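Local coordinates for protein type VI secretion system component (Escherichia coli O6, PDB 2P5Z) that is a type VI secretion system component that resembles the phage T4 tail proteins gp27 and gp5 and probably forms a trimeric spike that punctures membranes, at residues Phe94-Ser99 with Ala104-Arg109; Ser453-Glu458 with Arg463-Gly468; His303-Asn308 with Pro375-Arg380; Glu141-Arg146 with Glu169-Phe174. All blocks are in the same frame, centred on the assembly; numbering follows the deposited sequence.

Contact 1 (Phe94-Ser99 with Ala104-Arg109); sequences FKHLSS and ARYEVR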
# COMPACT_ATOMS: atom_id res chain seq x y z
N PHE A 94 11.86 20.98 10.29
CA PHE A 94 13.11 21.47 10.78
C PHE A 94 13.80 20.35 11.50
O PHE A 94 13.17 19.65 12.31
CB PHE A 94 12.89 22.67 11.71
CG PHE A 94 14.09 23.05 12.51
CD1 PHE A 94 15.17 23.70 11.91
CD2 PHE A 94 14.16 22.77 13.87
CE1 PHE A 94 16.28 24.05 12.64
CE2 PHE A 94 15.27 23.12 14.62
CZ PHE A 94 16.33 23.77 14.00
N LYS A 95 15.08 20.19 11.22
CA LYS A 95 15.89 19.19 11.89
C LYS A 95 17.20 19.78 12.38
O LYS A 95 17.87 20.49 11.64
CB LYS A 95 16.20 18.06 10.91
CG LYS A 95 15.08 17.09 10.70
CD LYS A 95 15.28 16.36 9.42
CE LYS A 95 14.49 15.07 9.43
NZ LYS A 95 14.67 14.42 8.10
N HIS A 96 17.57 19.50 13.62
CA HIS A 96 18.95 19.73 14.03
C HIS A 96 19.69 18.41 13.85
O HIS A 96 19.37 17.42 14.48
CB HIS A 96 19.00 20.20 15.48
CG HIS A 96 20.37 20.58 15.97
ND1 HIS A 96 20.57 21.52 16.97
CD2 HIS A 96 21.61 20.15 15.62
CE1 HIS A 96 21.86 21.64 17.20
NE2 HIS A 96 22.52 20.82 16.40
N LEU A 97 20.69 18.38 12.98
CA LEU A 97 21.35 17.12 12.62
C LEU A 97 22.56 16.72 13.47
O LEU A 97 22.68 15.58 13.88
CB LEU A 97 21.73 17.14 11.15
CG LEU A 97 20.48 17.01 10.31
CD1 LEU A 97 20.78 17.16 8.85
CD2 LEU A 97 19.87 15.66 10.60
N SER A 98 23.47 17.66 13.73
CA SER A 98 24.67 17.38 14.53
C SER A 98 25.26 18.68 15.02
O SER A 98 24.82 19.75 14.63
CB SER A 98 25.75 16.64 13.72
OG SER A 98 26.07 17.36 12.54
N SER A 99 26.27 18.57 15.87
CA SER A 99 26.97 19.74 16.37
C SER A 99 28.45 19.48 16.45
O SER A 99 28.88 18.44 16.91
CB SER A 99 26.44 20.12 17.74
OG SER A 99 25.13 20.65 17.63
N ALA A 104 26.79 23.90 13.94
CA ALA A 104 25.78 22.86 13.95
C ALA A 104 25.23 22.69 12.56
O ALA A 104 25.27 23.62 11.76
CB ALA A 104 24.68 23.19 14.93
N ARG A 105 24.75 21.49 12.27
CA ARG A 105 24.20 21.15 10.96
C ARG A 105 22.68 21.08 11.10
O ARG A 105 22.18 20.56 12.10
CB ARG A 105 24.77 19.81 10.51
CG ARG A 105 24.48 19.37 9.11
CD ARG A 105 25.35 18.17 8.82
NE ARG A 105 24.62 17.02 8.28
CZ ARG A 105 24.51 15.83 8.89
NH1 ARG A 105 25.08 15.62 10.07
NH2 ARG A 105 23.82 14.85 8.32
N TYR A 106 21.96 21.63 10.14
CA TYR A 106 20.50 21.70 10.22
C TYR A 106 19.88 21.30 8.91
O TYR A 106 20.53 21.38 7.87
CB TYR A 106 20.01 23.12 10.56
CG TYR A 106 20.46 23.62 11.91
CD1 TYR A 106 21.59 24.43 12.03
CD2 TYR A 106 19.77 23.27 13.07
CE1 TYR A 106 22.02 24.88 13.26
CE2 TYR A 106 20.19 23.72 14.31
CZ TYR A 106 21.32 24.53 14.40
OH TYR A 106 21.74 24.98 15.64
N GLU A 107 18.61 20.90 8.95
CA GLU A 107 17.85 20.70 7.72
C GLU A 107 16.49 21.38 7.76
O GLU A 107 15.83 21.41 8.79
CB GLU A 107 17.72 19.22 7.40
CG GLU A 107 17.41 18.95 5.94
CD GLU A 107 17.32 17.47 5.62
OE1 GLU A 107 18.38 16.83 5.48
OE2 GLU A 107 16.19 16.95 5.48
N VAL A 108 16.09 21.97 6.63
CA VAL A 108 14.73 22.46 6.50
C VAL A 108 14.05 21.92 5.26
O VAL A 108 14.69 21.65 4.24
CB VAL A 108 14.64 24.01 6.51
CG1 VAL A 108 14.91 24.57 7.91
CG2 VAL A 108 15.55 24.63 5.45
N ARG A 109 12.73 21.77 5.35
CA ARG A 109 11.93 21.41 4.19
C ARG A 109 11.24 22.66 3.68
O ARG A 109 10.60 23.36 4.44
CB ARG A 109 10.92 20.34 4.55
CG ARG A 109 10.02 19.92 3.39
CD ARG A 109 9.39 18.58 3.66
NE ARG A 109 10.18 17.50 3.07
CZ ARG A 109 10.05 16.22 3.40
NH1 ARG A 109 9.17 15.86 4.31
NH2 ARG A 109 10.80 15.30 2.82
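Lys95 and Glu107 face each other as a hydrogen-bonded pair of an antiparallel hairpin in the region related to the phage baseplate hub, gp27-like by structural similarity, Lys95 N giving to Glu107 O at 2.8 Å and Glu107 N giving back to Lys95 O. Towards the turn the register slips by one residue in a classic beta bulge. Here Leu97 N reaches Arg105 O at 2.8 Å while Arg105 N turns to Ser98 O at 2.9 Å, so two residues stand opposite one. The side chain of Arg105 exploits the bulge: a bend at chi3 (129°) lays the guanidinium flat against Leu97, whose CB sits over its centre, 3.8 Å from Arg105 CZ. From this position Arg105 NH1 gives a bond of 3.2 Å to Ser98 OG, and NE is taken by Gln48. The long stem and flat charged head of arginine suit this partly exposed face, where Lys95 NZ and Glu107 OE2 also form a long salt bridge.

The other face is aromatic. Tyr106 turns its edge toward the face of His96, the centroids 4.5 Å apart; the same edge, one carbon nearer the backbone, also meets Phe94, Tyr106 CD2 lying 3.6 Å from Phe94 CZ, with neither ring over the other's face. Its buried hydroxyl is satisfied by Asp53 O and Ile56 N. Strand 44-51 pairs with the 104-109 side, whereas Phe94 to His96 pair with a strand of the second subunit, carrying the sheet across the interface.

Contact 2 (Ser453-Glu458 with Arg463-Gly468); sequences SIAFEE and RPYIAG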
# COMPACT_ATOMS: atom_id res chain seq x y z
N SER A 453 -31.26 7.88 5.97
CA SER A 453 -29.97 7.30 5.66
C SER A 453 -29.63 7.61 4.22
O SER A 453 -30.43 7.36 3.32
CB SER A 453 -29.98 5.80 5.89
OG SER A 453 -29.73 5.54 7.25
N ILE A 454 -28.44 8.17 4.01
CA ILE A 454 -27.98 8.48 2.67
C ILE A 454 -26.99 7.43 2.15
O ILE A 454 -25.98 7.12 2.80
CB ILE A 454 -27.37 9.88 2.60
CG1 ILE A 454 -28.32 10.89 3.25
CG2 ILE A 454 -27.10 10.27 1.15
CD1 ILE A 454 -29.57 11.13 2.45
N ALA A 455 -27.31 6.87 1.00
CA ALA A 455 -26.48 5.86 0.36
C ALA A 455 -25.98 6.40 -0.96
O ALA A 455 -26.46 7.41 -1.45
CB ALA A 455 -27.27 4.58 0.15
N PHE A 456 -25.00 5.72 -1.54
CA PHE A 456 -24.26 6.26 -2.68
C PHE A 456 -24.11 5.20 -3.73
O PHE A 456 -23.58 4.12 -3.46
CB PHE A 456 -22.90 6.76 -2.22
CG PHE A 456 -22.97 7.90 -1.24
CD1 PHE A 456 -23.08 9.19 -1.69
CD2 PHE A 456 -22.98 7.66 0.12
CE1 PHE A 456 -23.15 10.23 -0.81
CE2 PHE A 456 -23.06 8.71 1.01
CZ PHE A 456 -23.15 10.00 0.54
N GLU A 457 -24.59 5.52 -4.91
CA GLU A 457 -24.64 4.57 -5.99
C GLU A 457 -23.21 4.27 -6.46
O GLU A 457 -22.45 5.18 -6.78
CB GLU A 457 -25.50 5.14 -7.11
CG GLU A 457 -25.82 4.17 -8.18
CD GLU A 457 -26.84 4.73 -9.13
OE1 GLU A 457 -26.53 5.70 -9.85
OE2 GLU A 457 -27.97 4.19 -9.15
N GLU A 458 -22.87 2.98 -6.49
CA GLU A 458 -21.49 2.43 -6.61
C GLU A 458 -20.37 3.12 -5.82
O GLU A 458 -19.26 3.24 -6.30
CB GLU A 458 -21.08 2.11 -8.07
CG GLU A 458 -21.29 3.20 -9.12
CD GLU A 458 -21.43 2.64 -10.52
OE1 GLU A 458 -20.54 1.85 -10.93
OE2 GLU A 458 -22.41 2.99 -11.22
N ARG A 463 -23.27 10.61 -6.16
CA ARG A 463 -24.53 9.97 -6.51
C ARG A 463 -25.34 9.58 -5.28
O ARG A 463 -25.60 8.40 -5.07
CB ARG A 463 -24.27 8.71 -7.32
CG ARG A 463 -23.81 8.91 -8.74
CD ARG A 463 -23.64 7.53 -9.31
NE ARG A 463 -23.45 7.50 -10.75
CZ ARG A 463 -23.43 6.37 -11.46
NH1 ARG A 463 -23.61 5.20 -10.87
NH2 ARG A 463 -23.24 6.42 -12.77
N PRO A 464 -25.76 10.57 -4.47
CA PRO A 464 -26.43 10.15 -3.25
C PRO A 464 -27.93 9.93 -3.42
O PRO A 464 -28.57 10.54 -4.29
CB PRO A 464 -26.18 11.33 -2.31
CG PRO A 464 -26.07 12.50 -3.21
CD PRO A 464 -25.69 12.03 -4.57
N TYR A 465 -28.49 9.06 -2.59
CA TYR A 465 -29.92 8.85 -2.56
C TYR A 465 -30.34 8.46 -1.16
O TYR A 465 -29.50 8.09 -0.33
CB TYR A 465 -30.37 7.83 -3.62
CG TYR A 465 -29.92 6.42 -3.37
CD1 TYR A 465 -28.73 5.94 -3.93
CD2 TYR A 465 -30.68 5.55 -2.58
CE1 TYR A 465 -28.31 4.63 -3.69
CE2 TYR A 465 -30.27 4.25 -2.34
CZ TYR A 465 -29.08 3.80 -2.90
OH TYR A 465 -28.68 2.51 -2.65
N ILE A 466 -31.65 8.54 -0.89
CA ILE A 466 -32.22 8.12 0.40
C ILE A 466 -32.47 6.61 0.41
O ILE A 466 -33.12 6.09 -0.48
CB ILE A 466 -33.52 8.88 0.71
CG1 ILE A 466 -33.30 10.38 0.52
CG2 ILE A 466 -34.00 8.60 2.12
CD1 ILE A 466 -34.30 11.25 1.20
N ALA A 467 -31.95 5.92 1.42
CA ALA A 467 -32.03 4.46 1.44
C ALA A 467 -33.33 3.78 1.95
O ALA A 467 -33.84 2.94 1.22
CB ALA A 467 -30.74 3.80 2.01
N GLY A 468 -33.88 4.05 3.15
CA GLY A 468 -33.27 4.74 4.27
C GLY A 468 -34.08 5.75 5.08
O GLY A 468 -33.84 6.94 4.95
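Pro464 and the side chains of Ile454 and Phe456 make the apolar centre of this beta hairpin, which closes one side of the OB-fold domain. Pro464 CB is held between two neighbours of the facing strand, 3.7 Å from Ile454 CG2 and 3.6 Å from Phe456 CE1. Branched and ring-shaped residues suit this face because it turns into the barrel interior, where Val429 and Leu427 of strand 426-429 and Leu387 of strand 387-391 pack on them. On the other face a methyl group meets a ring: with CG of Tyr465 lodged between its backbone N and carbonyl carbon (chi1 68°), the ring lies across Ala455, and Ala455 CB comes over its face, 3.6 Å from Tyr465 CZ. The small alanine lets the ring come down close to the strand.

Backbone bonds run along the pair, among them Ala455 N to Tyr465 O at 2.8 Å. At the polar edge by the turn, Arg463 stretches out between two glutamates. Glu457 OE1 lies above the guanidinium plane, 3.1 Å from Arg463 NH1, a salt bridge of charge alone toward which no N-H points; its other oxygen, OE2, pairs with Lys470 of the third subunit. Glu458 OE2 approaches the same NH1 at the edge, implausibly closely, so its exact place is doubtful. Next to these charges on the chain, Glu457 N gives a bond to Arg463 O at 3.1 Å.

Contact 3 (His303-Asn308 with Pro375-Arg380); sequences HERYLN and PALIPR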
# COMPACT_ATOMS: atom_id res chain seq x y z
N HIS A 303 -7.82 9.52 -22.86
CA HIS A 303 -6.95 9.04 -23.91
C HIS A 303 -5.60 9.78 -23.89
O HIS A 303 -4.55 9.15 -24.01
CB HIS A 303 -7.61 9.21 -25.28
CG HIS A 303 -6.82 8.60 -26.40
ND1 HIS A 303 -6.38 9.33 -27.49
CD2 HIS A 303 -6.37 7.33 -26.59
CE1 HIS A 303 -5.72 8.54 -28.31
NE2 HIS A 303 -5.69 7.32 -27.79
N GLU A 304 -5.66 11.10 -23.74
CA GLU A 304 -4.47 11.93 -23.59
C GLU A 304 -3.62 11.51 -22.38
O GLU A 304 -2.39 11.59 -22.42
CB GLU A 304 -4.84 13.41 -23.49
CG GLU A 304 -5.43 14.02 -24.76
CD GLU A 304 -5.49 15.55 -24.74
OE1 GLU A 304 -4.91 16.20 -23.83
OE2 GLU A 304 -6.12 16.13 -25.65
N ARG A 305 -4.28 11.06 -21.32
CA ARG A 305 -3.61 10.56 -20.13
C ARG A 305 -2.89 9.24 -20.41
O ARG A 305 -1.82 8.99 -19.85
CB ARG A 305 -4.61 10.40 -18.97
CG ARG A 305 -3.97 10.28 -17.58
CD ARG A 305 -5.01 9.96 -16.49
NE ARG A 305 -5.97 11.05 -16.30
CZ ARG A 305 -7.29 10.94 -16.40
NH1 ARG A 305 -8.05 12.01 -16.21
NH2 ARG A 305 -7.86 9.77 -16.68
N TYR A 306 -3.47 8.40 -21.28
CA TYR A 306 -2.84 7.14 -21.70
C TYR A 306 -1.60 7.41 -22.55
O TYR A 306 -0.57 6.77 -22.36
CB TYR A 306 -3.81 6.23 -22.46
CG TYR A 306 -4.72 5.42 -21.55
CD1 TYR A 306 -4.25 4.92 -20.33
CD2 TYR A 306 -6.04 5.14 -21.92
CE1 TYR A 306 -5.08 4.17 -19.49
CE2 TYR A 306 -6.87 4.39 -21.09
CZ TYR A 306 -6.39 3.91 -19.88
OH TYR A 306 -7.21 3.17 -19.06
N LEU A 307 -1.72 8.37 -23.46
CA LEU A 307 -0.60 8.84 -24.27
C LEU A 307 0.52 9.45 -23.41
O LEU A 307 1.71 9.25 -23.71
CB LEU A 307 -1.10 9.84 -25.32
CG LEU A 307 -1.43 9.35 -26.75
CD1 LEU A 307 -1.85 7.88 -26.84
CD2 LEU A 307 -2.47 10.25 -27.41
N ASN A 308 0.15 10.15 -22.34
CA ASN A 308 1.10 10.69 -21.38
C ASN A 308 2.02 9.64 -20.77
O ASN A 308 3.23 9.83 -20.70
CB ASN A 308 0.39 11.49 -20.26
CG ASN A 308 0.27 12.99 -20.59
OD1 ASN A 308 0.92 13.83 -19.96
ND2 ASN A 308 -0.55 13.32 -21.59
N PRO A 375 -2.35 15.15 -15.72
CA PRO A 375 -1.85 14.54 -14.50
C PRO A 375 -2.47 13.19 -14.23
O PRO A 375 -3.48 12.84 -14.83
CB PRO A 375 -2.29 15.53 -13.40
CG PRO A 375 -2.85 16.71 -14.11
CD PRO A 375 -3.27 16.25 -15.45
N ALA A 376 -1.86 12.44 -13.32
CA ALA A 376 -2.43 11.19 -12.87
C ALA A 376 -3.77 11.43 -12.17
O ALA A 376 -3.97 12.41 -11.43
CB ALA A 376 -1.44 10.45 -11.94
N LEU A 377 -4.70 10.52 -12.44
CA LEU A 377 -6.04 10.51 -11.92
C LEU A 377 -5.97 10.11 -10.44
O LEU A 377 -5.53 9.01 -10.14
CB LEU A 377 -6.79 9.46 -12.73
CG LEU A 377 -8.29 9.34 -12.96
CD1 LEU A 377 -8.92 8.51 -11.85
CD2 LEU A 377 -8.93 10.71 -13.11
N ILE A 378 -6.38 11.00 -9.54
CA ILE A 378 -6.48 10.66 -8.12
C ILE A 378 -7.82 9.96 -7.90
O ILE A 378 -8.87 10.51 -8.24
CB ILE A 378 -6.37 11.92 -7.21
CG1 ILE A 378 -4.95 12.47 -7.20
CG2 ILE A 378 -6.72 11.62 -5.77
CD1 ILE A 378 -4.77 13.64 -8.07
N PRO A 379 -7.80 8.74 -7.36
CA PRO A 379 -9.02 7.94 -7.16
C PRO A 379 -10.06 8.61 -6.27
O PRO A 379 -9.70 9.35 -5.34
CB PRO A 379 -8.50 6.67 -6.48
CG PRO A 379 -7.17 7.04 -5.91
CD PRO A 379 -6.60 8.04 -6.87
N ARG A 380 -11.33 8.36 -6.57
CA ARG A 380 -12.44 8.90 -5.79
C ARG A 380 -12.53 8.20 -4.44
O ARG A 380 -12.18 7.04 -4.33
CB ARG A 380 -13.74 8.71 -6.57
CG ARG A 380 -14.21 9.99 -7.19
CD ARG A 380 -15.26 9.81 -8.25
NE ARG A 380 -15.49 11.10 -8.89
CZ ARG A 380 -16.39 11.99 -8.46
NH1 ARG A 380 -17.16 11.72 -7.41
NH2 ARG A 380 -16.53 13.15 -9.08
O HOH W 1 -5.66 13.75 -16.13
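Arg305, on the last turns of helix 298-308, reaches over to Pro375 and Leu377 in the extended connector that leads from the hub strands (the last being 359-366) to the first strand, 387-391, of the OB-fold sheet. The contact is small and is carried almost wholly by this one arginine, whose length spans the gap between helix and connector. Its chain leaves the helix extended and then bends at chi3 (-65°), which brings the guanidinium alongside the connector.

Arg305 NE approaches Pro375 O at 3.4 Å, a weak hydrogen bond, and the link runs mainly through a water, which accepts from Arg305 NE at 2.7 Å and donates to Pro375 O at 2.7 Å. Proline has no N-H to offer but keeps its carbonyl as an acceptor, and this is the group used here. Leu377 covers one face of the guanidinium, with CD2 offset toward the rim and 3.5 Å from Arg305 NH1; a leucine can lie on that flat surface without competing for its N-H groups. NH1 itself bonds to Ser180 O of helix 171-182, so a single side chain ties together the two helices and the connector. Further along, Arg380 forms salt bridges with Glu181 and Asp462.

Asn308 ties the helix to the residues just before Pro375: ND2 bonds Gly372 O and OD1 receives Arg374 N. Asn308 ND2 also meets Glu304 O at 2.7 Å, and the Asn308 backbone N reaches this same oxygen, Glu304 O, from the opposite face of the carbonyl plane at 2.9 Å.

Contact 4 (Glu141-Arg146 with Glu169-Phe174); sequences ERHQMR and EDDLTF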
# COMPACT_ATOMS: atom_id res chain seq x y z
N GLU A 141 -10.89 30.82 0.68
CA GLU A 141 -11.60 30.76 1.96
C GLU A 141 -10.78 30.19 3.09
O GLU A 141 -10.40 30.91 3.99
CB GLU A 141 -12.95 30.06 1.80
CG GLU A 141 -13.78 30.76 0.76
CD GLU A 141 -15.06 30.07 0.39
OE1 GLU A 141 -15.70 30.53 -0.57
OE2 GLU A 141 -15.43 29.07 1.05
N ARG A 142 -10.46 28.91 3.02
CA ARG A 142 -9.70 28.26 4.07
C ARG A 142 -8.19 28.62 4.07
O ARG A 142 -7.50 28.44 5.07
CB ARG A 142 -9.94 26.74 3.97
CG ARG A 142 -9.29 25.88 5.04
CD ARG A 142 -9.75 26.20 6.46
NE ARG A 142 -9.11 25.28 7.40
CZ ARG A 142 -8.27 25.64 8.37
NH1 ARG A 142 -7.97 26.92 8.57
NH2 ARG A 142 -7.74 24.70 9.14
N HIS A 143 -7.66 29.13 2.98
CA HIS A 143 -6.20 29.26 2.94
C HIS A 143 -5.63 30.68 2.76
O HIS A 143 -4.42 30.86 2.72
CB HIS A 143 -5.57 28.19 2.02
CG HIS A 143 -5.93 26.79 2.44
ND1 HIS A 143 -5.35 26.17 3.52
CD2 HIS A 143 -6.86 25.93 1.97
CE1 HIS A 143 -5.88 24.97 3.68
NE2 HIS A 143 -6.80 24.80 2.75
N GLN A 144 -6.53 31.67 2.67
CA GLN A 144 -6.23 33.12 2.57
C GLN A 144 -5.38 33.51 1.37
O GLN A 144 -4.55 34.41 1.46
CB GLN A 144 -5.60 33.68 3.85
CG GLN A 144 -6.44 33.54 5.10
CD GLN A 144 -6.00 32.36 5.94
OE1 GLN A 144 -4.80 32.07 6.07
NE2 GLN A 144 -6.97 31.66 6.53
N MET A 145 -5.57 32.84 0.26
CA MET A 145 -4.80 33.15 -0.91
C MET A 145 -5.55 34.18 -1.75
O MET A 145 -6.79 34.17 -1.76
CB MET A 145 -4.43 31.88 -1.67
CG MET A 145 -3.33 31.06 -0.95
SD MET A 145 -2.56 29.76 -1.93
CE MET A 145 -3.00 30.24 -3.57
N ARG A 146 -4.81 35.06 -2.43
CA ARG A 146 -5.35 36.35 -2.87
C ARG A 146 -5.14 36.78 -4.31
O ARG A 146 -4.73 37.92 -4.51
CB ARG A 146 -4.69 37.47 -2.07
CG ARG A 146 -4.80 37.45 -0.59
CD ARG A 146 -3.65 38.25 -0.04
NE ARG A 146 -4.13 39.34 0.78
CZ ARG A 146 -4.48 40.54 0.31
NH1 ARG A 146 -4.40 40.81 -0.99
NH2 ARG A 146 -4.92 41.48 1.15
N GLU A 169 -11.30 13.79 2.83
CA GLU A 169 -10.25 14.18 1.90
C GLU A 169 -9.68 15.49 2.41
O GLU A 169 -10.43 16.41 2.75
CB GLU A 169 -10.82 14.41 0.50
CG GLU A 169 -11.05 13.17 -0.38
CD GLU A 169 -11.67 13.53 -1.75
OE1 GLU A 169 -12.68 14.26 -1.79
OE2 GLU A 169 -11.15 13.10 -2.79
N ASP A 170 -8.36 15.60 2.48
CA ASP A 170 -7.75 16.87 2.81
C ASP A 170 -7.93 17.79 1.61
O ASP A 170 -8.22 17.33 0.50
CB ASP A 170 -6.27 16.70 3.16
CG ASP A 170 -5.47 16.05 2.03
OD1 ASP A 170 -4.92 16.79 1.19
OD2 ASP A 170 -5.45 14.81 1.94
N ASP A 171 -7.78 19.09 1.83
CA ASP A 171 -8.01 20.05 0.75
C ASP A 171 -7.14 19.79 -0.47
O ASP A 171 -7.63 19.91 -1.59
CB ASP A 171 -7.85 21.49 1.23
CG ASP A 171 -8.97 21.94 2.16
OD1 ASP A 171 -10.05 21.32 2.14
OD2 ASP A 171 -8.77 22.93 2.90
N LEU A 172 -5.87 19.41 -0.27
CA LEU A 172 -4.96 19.15 -1.40
C LEU A 172 -5.41 17.98 -2.24
O LEU A 172 -5.46 18.08 -3.46
CB LEU A 172 -3.49 18.96 -0.95
CG LEU A 172 -2.45 18.86 -2.08
CD1 LEU A 172 -2.58 20.02 -3.08
CD2 LEU A 172 -1.02 18.78 -1.56
N THR A 173 -5.75 16.87 -1.59
CA THR A 173 -6.20 15.69 -2.30
C THR A 173 -7.47 16.01 -3.09
O THR A 173 -7.56 15.69 -4.29
CB THR A 173 -6.45 14.54 -1.34
OG1 THR A 173 -5.28 14.32 -0.57
CG2 THR A 173 -6.83 13.26 -2.10
N PHE A 174 -8.41 16.70 -2.42
CA PHE A 174 -9.70 17.06 -3.02
C PHE A 174 -9.53 17.90 -4.28
O PHE A 174 -10.07 17.56 -5.35
CB PHE A 174 -10.57 17.81 -2.01
CG PHE A 174 -11.92 18.21 -2.55
CD1 PHE A 174 -12.78 17.26 -3.10
CD2 PHE A 174 -12.33 19.53 -2.50
CE1 PHE A 174 -14.00 17.62 -3.61
CE2 PHE A 174 -13.57 19.90 -3.00
CZ PHE A 174 -14.41 18.95 -3.55
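His143 meets Asp171 with ring and carboxylate planes almost perpendicular, 88° apart, so the carboxylate stands across the imidazole rather than lying level with it. His143 NE2 donates to Asp171 OD2 at 2.7 Å in a fairly straight bond (156°), the oxygen lying at the ring edge near its plane, though the position of OD2 is less certain. Histidine suits the place because a ring atom well away from its backbone can carry the donor to a buried acid, and the nearby negative charge would probably favour protonation of the ring. Arg142 adds only its stem: CG rests over one face of the imidazole and lies 3.7 Å from Asp171 OD2, while its charged end stays apart.

Just before Asp171, Asp170 is the N-cap of helix 171-182, its OD1 taking Thr173 N at 2.9 Å and its OD2 the hydroxyl OG1 of Thr173 at 2.6 Å. Asp171, in the helix's first turn, has its OD1 held by Gln166 NE2. The His143-Asp171 bond, if OD2 is rightly placed, joins the loop after helix 131-140 to the start of helix 171-182, with Ile138 of the first helix packed against Asp171 and Phe174 on Ile134 and Val164 of strand 161-166.

Along the chain the contacts follow the order 1, 4, 3, 2 by where their second segments close. Contacts 1 and 4 lie in the gp27-like hub region, their centres 30 Å apart, while contact 2 belongs to the OB-fold sheet, 51 Å from contact 1 centre to centre. Contact 3 lies between: its 375-380 segment leads from the hub toward the OB fold and packs on contact 4, Ile378 CG2 meeting Thr173 CG2 at 4.0 Å. Helix 171-182 is therefore shared, starting in contact 4 and supporting the connector of contact 3. The hairpins of contacts 1 and 2, far apart, both touch neighbouring subunits, consistent with a trimer joined at both domains.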